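PDB 4KWY: LPS-assembly lipoprotein from Caulobacter crescentus, which is a lipoprotein of the LptE family that probably takes part in lipopolysaccharide assembly at the outer membrane. Local coordinates for residues I13-A18 / Q29-L34; K45-V50 / R77-K82; G90-S95 / A123-L128. All coordinates share one frame; numbering follows the deposited sequence.

Contact 1: residues I13-A18 / Q29-L34; sequences IETVAA and QLDDAL
Thr15 holds OG1 beside its backbone N (chi1 -46°), which leaves the methyl CG2 anti to that N, and this one rotation sets both of its branches against helix 21-34: CG2 is carried to Leu30, while OG1 is left facing Leu34 and Asp31. Leu34 does its share with CG beside its own backbone N and an extended chi2, which sends CD1 into the notch between Ile13 and Thr15. The strand and the helix segment run almost exactly antiparallel, at 172°, with their axes 8.7 Å apart, and the side chains of Ile13, Thr15, Leu30, Asp31 and Leu34 meet in the layer between them.

Thr15 CG2 meets Leu30 CD1 at 3.8 Å, the two side chains lying roughly perpendicular. One turn further along the helix, Leu34 CD1 touches two residues of the strand. It lies 3.6 Å from Thr15 OG1, and the CG2 branch of Ile13 approaches the same methyl at 4.0 Å. The carboxylate of Asp31 passes alongside Thr15, pointing the other way, with OD1 3.9 Å from Thr15 OG1, too far for a hydrogen bond. The threonine hydroxyl is thus buried with no hydrogen-bonding partner in the model, pressed mainly against leucine carbon, and here the threonine contributes through van der Waals contact.

The example is a strand packed on the helix that follows it, the first half of the beta-alpha-beta unit made by strand 13-17, helix 21-34 and strand 44-50. Strand 13-17 lies parallel to strand 44-50, with Glu14 and Val16 making the backbone bonds between them. Beyond the contact, Ile13 also reaches Leu130 and Leu30 reaches Ile126, both on helix 104-135, while Thr15 leans on Leu48 of the adjoining strand.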
# COMPACT_ATOMS: atom_id res chain seq x y z
N ILE A 13 -5.00 -13.11 -3.59
CA ILE A 13 -3.72 -12.40 -3.69
C ILE A 13 -3.05 -12.28 -2.30
O ILE A 13 -3.58 -11.63 -1.39
CB ILE A 13 -3.85 -11.02 -4.38
CG1 ILE A 13 -4.41 -11.12 -5.81
CG2 ILE A 13 -2.52 -10.30 -4.39
CD1 ILE A 13 -4.85 -9.76 -6.45
N GLU A 14 -1.87 -12.86 -2.18
CA GLU A 14 -1.08 -12.77 -0.96
C GLU A 14 -0.02 -11.70 -1.13
O GLU A 14 0.81 -11.77 -2.03
CB GLU A 14 -0.44 -14.11 -0.66
CG GLU A 14 0.10 -14.23 0.75
CD GLU A 14 0.65 -15.61 0.98
OE1 GLU A 14 -0.14 -16.55 1.23
OE2 GLU A 14 1.89 -15.77 0.85
N THR A 15 -0.08 -10.70 -0.26
CA THR A 15 0.79 -9.53 -0.30
C THR A 15 2.05 -9.81 0.49
O THR A 15 1.99 -10.29 1.63
CB THR A 15 0.01 -8.30 0.16
OG1 THR A 15 -1.24 -8.33 -0.52
CG2 THR A 15 0.72 -6.99 -0.18
N VAL A 16 3.19 -9.59 -0.17
CA VAL A 16 4.56 -9.81 0.31
C VAL A 16 5.28 -8.45 0.36
O VAL A 16 5.31 -7.70 -0.62
CB VAL A 16 5.37 -10.83 -0.56
CG1 VAL A 16 6.67 -11.25 0.11
CG2 VAL A 16 4.54 -12.07 -0.91
N ALA A 17 5.90 -8.17 1.48
CA ALA A 17 6.68 -6.97 1.64
C ALA A 17 7.94 -7.28 2.43
O ALA A 17 7.93 -8.13 3.34
CB ALA A 17 5.87 -5.88 2.34
N ALA A 18 9.02 -6.60 2.07
CA ALA A 18 10.27 -6.70 2.79
C ALA A 18 10.18 -5.84 4.06
O ALA A 18 9.29 -4.98 4.17
CB ALA A 18 11.42 -6.24 1.90
N GLN A 29 -2.85 -2.79 5.04
CA GLN A 29 -3.94 -2.11 4.34
C GLN A 29 -4.45 -2.91 3.17
O GLN A 29 -5.66 -2.93 2.94
CB GLN A 29 -3.50 -0.72 3.87
CG GLN A 29 -3.57 0.38 4.94
CD GLN A 29 -4.94 0.47 5.57
OE1 GLN A 29 -5.95 0.62 4.89
NE2 GLN A 29 -4.99 0.26 6.87
N LEU A 30 -3.55 -3.54 2.40
CA LEU A 30 -3.91 -4.36 1.24
C LEU A 30 -4.56 -5.67 1.69
O LEU A 30 -5.53 -6.07 1.07
CB LEU A 30 -2.68 -4.63 0.36
CG LEU A 30 -2.32 -3.55 -0.66
CD1 LEU A 30 -0.94 -3.75 -1.18
CD2 LEU A 30 -3.27 -3.56 -1.84
N ASP A 31 -4.09 -6.32 2.79
CA ASP A 31 -4.71 -7.56 3.31
C ASP A 31 -6.16 -7.29 3.71
O ASP A 31 -7.01 -8.16 3.54
CB ASP A 31 -3.93 -8.15 4.51
CG ASP A 31 -2.67 -8.94 4.14
OD1 ASP A 31 -2.58 -9.41 2.98
OD2 ASP A 31 -1.80 -9.12 5.04
N ASP A 32 -6.45 -6.05 4.16
CA ASP A 32 -7.78 -5.57 4.52
C ASP A 32 -8.63 -5.29 3.28
O ASP A 32 -9.73 -5.83 3.15
CB ASP A 32 -7.65 -4.29 5.38
CG ASP A 32 -7.66 -4.51 6.88
OD1 ASP A 32 -7.17 -5.57 7.34
OD2 ASP A 32 -8.11 -3.59 7.60
N ALA A 33 -8.11 -4.45 2.36
CA ALA A 33 -8.76 -4.08 1.10
C ALA A 33 -9.00 -5.30 0.17
O ALA A 33 -10.05 -5.40 -0.45
CB ALA A 33 -7.92 -3.03 0.38
N LEU A 34 -8.03 -6.23 0.10
CA LEU A 34 -8.12 -7.44 -0.73
C LEU A 34 -8.92 -8.55 -0.04
O LEU A 34 -9.40 -9.45 -0.73
CB LEU A 34 -6.72 -7.97 -1.13
CG LEU A 34 -5.82 -7.05 -1.98
CD1 LEU A 34 -4.43 -7.63 -2.14
CD2 LEU A 34 -6.42 -6.75 -3.34

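Contact 2: residues K45-V50 / R77-K82; sequences KLYLSV and RLLDAK
Tyr47 and Leu79 touch diagonally across two antiparallel strands, with Leu79 CD1 3.6 Å from Tyr47 CE1 and set obliquely to the ring. On the opposite face of the sheet, Leu46 CB meets Leu78 CD1 at 3.9 Å, both leucines holding CG anti to the backbone N. Past the end of strand 67-80, the methyl of Ala81 lies 4.0 Å from Lys45 CG, at the root of a chain whose bend at chi2 carries the amine away.

Two hydrogen-bonded pairs, Lys45 with Leu79 and Tyr47 with Arg77, flank the non-hydrogen-bonded pair Leu46 with Leu78. This is regular antiparallel pairing between neighbouring strands of the mixed sheet. Its bonds are close to straight: Leu79 N gives to Lys45 O at 2.8 Å (169° at the hydrogen), and Tyr47 N to Arg77 O at 2.9 Å.

In the next shell, the Lys45 amine forms a salt bridge with Glu14 of strand 13-17. Leu46 and Leu78 both face helix 104-135, where each touches Leu130. Where the strand gives way to the turn, Asp80 OD1 accepts from Lys82 N at 3.0 Å through its anti lone pair, an Asx turn.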
# COMPACT_ATOMS: atom_id res chain seq x y z
N LYS A 45 1.10 -13.76 -5.88
CA LYS A 45 1.99 -13.16 -4.90
C LYS A 45 2.20 -11.71 -5.30
O LYS A 45 2.65 -11.44 -6.41
CB LYS A 45 3.32 -13.91 -4.76
CG LYS A 45 3.17 -15.32 -4.18
CD LYS A 45 3.16 -15.33 -2.65
CE LYS A 45 3.03 -16.74 -2.11
NZ LYS A 45 3.96 -16.99 -0.98
N LEU A 46 1.77 -10.79 -4.45
CA LEU A 46 1.95 -9.38 -4.73
C LEU A 46 3.16 -8.88 -3.95
O LEU A 46 3.09 -8.79 -2.72
CB LEU A 46 0.68 -8.55 -4.43
CG LEU A 46 0.80 -7.04 -4.62
CD1 LEU A 46 1.09 -6.68 -6.05
CD2 LEU A 46 -0.45 -6.33 -4.15
N TYR A 47 4.24 -8.52 -4.66
CA TYR A 47 5.49 -8.01 -4.08
C TYR A 47 5.50 -6.52 -4.05
O TYR A 47 5.43 -5.89 -5.10
CB TYR A 47 6.69 -8.51 -4.87
CG TYR A 47 7.13 -9.84 -4.40
CD1 TYR A 47 6.62 -11.01 -4.96
CD2 TYR A 47 8.12 -9.97 -3.43
CE1 TYR A 47 7.10 -12.26 -4.59
CE2 TYR A 47 8.58 -11.21 -3.02
CZ TYR A 47 8.06 -12.36 -3.60
OH TYR A 47 8.51 -13.58 -3.17
N LEU A 48 5.65 -5.94 -2.85
CA LEU A 48 5.66 -4.50 -2.70
C LEU A 48 7.07 -3.98 -2.48
O LEU A 48 7.76 -4.52 -1.62
CB LEU A 48 4.79 -4.09 -1.51
CG LEU A 48 3.36 -4.55 -1.47
CD1 LEU A 48 2.76 -4.16 -0.15
CD2 LEU A 48 2.55 -3.93 -2.60
N SER A 49 7.48 -2.94 -3.23
CA SER A 49 8.79 -2.30 -3.03
C SER A 49 8.56 -0.84 -2.68
O SER A 49 8.41 0.02 -3.55
CB SER A 49 9.70 -2.44 -4.25
OG SER A 49 9.91 -3.82 -4.48
N VAL A 50 8.45 -0.59 -1.39
CA VAL A 50 8.26 0.75 -0.87
C VAL A 50 9.63 1.40 -0.71
O VAL A 50 10.56 0.76 -0.23
CB VAL A 50 7.45 0.79 0.47
CG1 VAL A 50 7.23 2.24 0.94
CG2 VAL A 50 6.10 0.08 0.31
N ARG A 77 4.96 -5.79 -8.18
CA ARG A 77 4.85 -6.91 -9.15
C ARG A 77 3.84 -7.93 -8.68
O ARG A 77 3.89 -8.35 -7.52
CB ARG A 77 6.20 -7.63 -9.30
CG ARG A 77 7.30 -6.79 -9.83
CD ARG A 77 8.59 -7.56 -9.94
NE ARG A 77 9.69 -6.62 -9.69
CZ ARG A 77 10.36 -5.97 -10.64
NH1 ARG A 77 10.11 -6.21 -11.93
NH2 ARG A 77 11.33 -5.12 -10.32
N LEU A 78 2.98 -8.40 -9.59
CA LEU A 78 2.01 -9.45 -9.29
C LEU A 78 2.49 -10.72 -9.94
O LEU A 78 2.70 -10.75 -11.15
CB LEU A 78 0.58 -9.07 -9.74
CG LEU A 78 -0.54 -10.03 -9.28
CD1 LEU A 78 -0.86 -9.85 -7.78
CD2 LEU A 78 -1.79 -9.81 -10.08
N LEU A 79 2.74 -11.76 -9.14
CA LEU A 79 3.23 -13.01 -9.72
C LEU A 79 2.22 -14.12 -9.63
O LEU A 79 1.37 -14.14 -8.74
CB LEU A 79 4.55 -13.49 -9.07
CG LEU A 79 5.63 -12.49 -8.71
CD1 LEU A 79 6.76 -13.19 -8.08
CD2 LEU A 79 6.11 -11.71 -9.92
N ASP A 80 2.37 -15.09 -10.52
CA ASP A 80 1.64 -16.34 -10.42
C ASP A 80 2.33 -17.10 -9.27
O ASP A 80 3.55 -17.34 -9.34
CB ASP A 80 1.66 -17.10 -11.76
CG ASP A 80 0.77 -18.34 -11.80
OD1 ASP A 80 0.89 -19.20 -10.90
OD2 ASP A 80 -0.02 -18.47 -12.75
N ALA A 81 1.58 -17.44 -8.20
CA ALA A 81 2.11 -18.11 -7.01
C ALA A 81 2.65 -19.50 -7.28
O ALA A 81 3.38 -20.04 -6.45
CB ALA A 81 1.05 -18.18 -5.92
N LYS A 82 2.32 -20.08 -8.45
CA LYS A 82 2.74 -21.44 -8.81
C LYS A 82 4.04 -21.45 -9.60
O LYS A 82 4.82 -22.36 -9.42
CB LYS A 82 1.66 -22.17 -9.61
CG LYS A 82 0.53 -22.80 -8.78
CD LYS A 82 -0.19 -23.98 -9.55
CE LYS A 82 0.67 -25.23 -9.93
NZ LYS A 82 -0.11 -26.53 -10.05

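Contact 3: residues G90-S95 / A123-L128; sequences GRTDVS and ARKIQL
Strand 86-99, at the edge of the sheet, packs on the long C-terminal helix 104-135 where Thr92 and Val94 meet Lys125 and Ile126. Helix and strand segments run roughly antiparallel, at 151°, their axes 9.0 Å apart.

Thr92 sits over the middle of the contact and uses both branches. Its hydroxyl OG1 lies 3.4 Å from Ile126 CG1, the two side chains crossing at a slant, while its methyl CG2 rests 3.9 Å from Lys125 CB. Though the hydroxyl faces aliphatic carbon here, it is not without a polar partner, since it is hydrogen-bonded to NE1 of Trp76 on the neighbouring strand; that bond would help to fix the rotation of the threonine.

Lys125 behaves mostly as a hydrocarbon arm. It runs alongside Thr92 and Val94, pointing the other way, and its CD comes within 3.8 Å of Val94 CG2. A bend at chi3 (117°) then lets the amine curl back to the strand, where NZ makes a weak hydrogen bond of 3.2 Å to Asp93 O. It is the carbonyl that Lys125 reaches; the Asp93 side chain projects from the other face of the sheet. There the guanidinium of Arg91 grips it side-on, NE and NH2 both bonded to Asp93 OD2 at 2.8 Å, with that oxygen close to the guanidinium plane. Asp93 OD1 turns instead to Arg71 and Ser73 of strand 67-80, and Arg91 NH1 is paired with Asp75, giving this face a network of charged and polar groups.

One side of the strand thus carries charge while the other is buried beneath a helix, the division expected of a two-layer alpha/beta sandwich, in which helices cover a single face of the sheet.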
# COMPACT_ATOMS: atom_id res chain seq x y z
N GLY A 90 3.05 -2.53 -11.54
CA GLY A 90 2.65 -1.14 -11.40
C GLY A 90 3.59 -0.31 -10.56
O GLY A 90 4.56 -0.82 -9.97
N ARG A 91 3.31 1.00 -10.55
CA ARG A 91 3.98 2.04 -9.78
C ARG A 91 2.88 2.90 -9.17
O ARG A 91 1.92 3.22 -9.85
CB ARG A 91 4.97 2.83 -10.65
CG ARG A 91 5.57 4.10 -10.01
CD ARG A 91 6.43 3.87 -8.76
NE ARG A 91 6.87 5.15 -8.19
CZ ARG A 91 8.14 5.52 -8.05
NH1 ARG A 91 9.12 4.70 -8.39
NH2 ARG A 91 8.43 6.71 -7.54
N THR A 92 2.96 3.16 -7.88
CA THR A 92 1.96 3.96 -7.15
C THR A 92 2.72 5.02 -6.36
O THR A 92 3.69 4.72 -5.67
CB THR A 92 1.09 3.01 -6.26
OG1 THR A 92 0.56 1.97 -7.08
CG2 THR A 92 -0.06 3.71 -5.55
N ASP A 93 2.31 6.26 -6.49
CA ASP A 93 2.90 7.39 -5.78
C ASP A 93 1.80 8.14 -5.09
O ASP A 93 0.92 8.67 -5.75
CB ASP A 93 3.65 8.31 -6.74
CG ASP A 93 5.16 8.27 -6.58
OD1 ASP A 93 5.66 8.90 -5.63
OD2 ASP A 93 5.83 7.68 -7.45
N VAL A 94 1.83 8.16 -3.75
CA VAL A 94 0.82 8.84 -2.95
C VAL A 94 1.49 9.91 -2.06
O VAL A 94 2.55 9.65 -1.48
CB VAL A 94 0.03 7.80 -2.10
CG1 VAL A 94 -0.90 8.49 -1.10
CG2 VAL A 94 -0.78 6.87 -3.00
N SER A 95 0.84 11.07 -1.92
CA SER A 95 1.31 12.15 -1.03
C SER A 95 0.25 12.55 -0.05
O SER A 95 -0.91 12.64 -0.42
CB SER A 95 1.73 13.38 -1.83
OG SER A 95 3.04 13.15 -2.31
N ALA A 123 -3.01 1.57 -0.99
CA ALA A 123 -3.73 0.29 -0.99
C ALA A 123 -4.96 0.36 -1.86
O ALA A 123 -5.18 -0.54 -2.65
CB ALA A 123 -4.12 -0.10 0.42
N ARG A 124 -5.73 1.45 -1.74
CA ARG A 124 -6.93 1.73 -2.50
C ARG A 124 -6.63 1.82 -4.01
O ARG A 124 -7.35 1.23 -4.79
CB ARG A 124 -7.57 3.03 -1.97
CG ARG A 124 -8.93 3.36 -2.57
CD ARG A 124 -9.37 4.73 -2.10
NE ARG A 124 -10.64 5.16 -2.71
CZ ARG A 124 -11.69 5.58 -2.01
NH1 ARG A 124 -11.65 5.61 -0.69
NH2 ARG A 124 -12.78 5.99 -2.64
N LYS A 125 -5.56 2.55 -4.39
CA LYS A 125 -5.12 2.71 -5.79
C LYS A 125 -4.67 1.38 -6.43
O LYS A 125 -5.02 1.11 -7.57
CB LYS A 125 -3.98 3.74 -5.87
CG LYS A 125 -4.45 5.17 -5.84
CD LYS A 125 -3.28 6.11 -5.72
CE LYS A 125 -3.15 7.00 -6.93
NZ LYS A 125 -2.11 8.04 -6.73
N ILE A 126 -3.90 0.56 -5.70
CA ILE A 126 -3.42 -0.75 -6.14
C ILE A 126 -4.63 -1.75 -6.28
O ILE A 126 -4.70 -2.47 -7.28
CB ILE A 126 -2.33 -1.27 -5.16
CG1 ILE A 126 -1.07 -0.39 -5.20
CG2 ILE A 126 -1.98 -2.77 -5.45
CD1 ILE A 126 -0.05 -0.71 -4.09
N GLN A 127 -5.55 -1.77 -5.27
CA GLN A 127 -6.73 -2.65 -5.19
C GLN A 127 -7.63 -2.42 -6.36
O GLN A 127 -8.16 -3.38 -6.89
CB GLN A 127 -7.51 -2.43 -3.88
CG GLN A 127 -8.64 -3.43 -3.62
CD GLN A 127 -10.00 -2.78 -3.63
OE1 GLN A 127 -10.38 -2.06 -2.71
NE2 GLN A 127 -10.76 -3.04 -4.68
N LEU A 128 -7.81 -1.15 -6.77
CA LEU A 128 -8.61 -0.73 -7.91
C LEU A 128 -7.93 -1.19 -9.20
O LEU A 128 -8.60 -1.70 -10.08
CB LEU A 128 -8.80 0.81 -7.87
CG LEU A 128 -9.24 1.50 -9.18
CD1 LEU A 128 -10.72 1.31 -9.46
CD2 LEU A 128 -8.86 2.97 -9.20

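In the fold
The three contacts follow one another along the chain, each closing before the next opens, and all reach the same mixed sheet. Contacts 1 and 2 have centres about 10 Å apart and share the junction of neighbouring strands 13-17 and 44-50. Contact 3 lies about 12 Å from contact 1 and 14 Å from contact 2, centre to centre, and is tied to contact 2 through the neighbouring strands 67-80 and 86-99. Helices 21-34 and 104-135 touch each other directly, with Gln29 packed on Ala123. Together the contacts join the opening beta-alpha-beta unit, the antiparallel strands and the final helix into one core within the LptE family region.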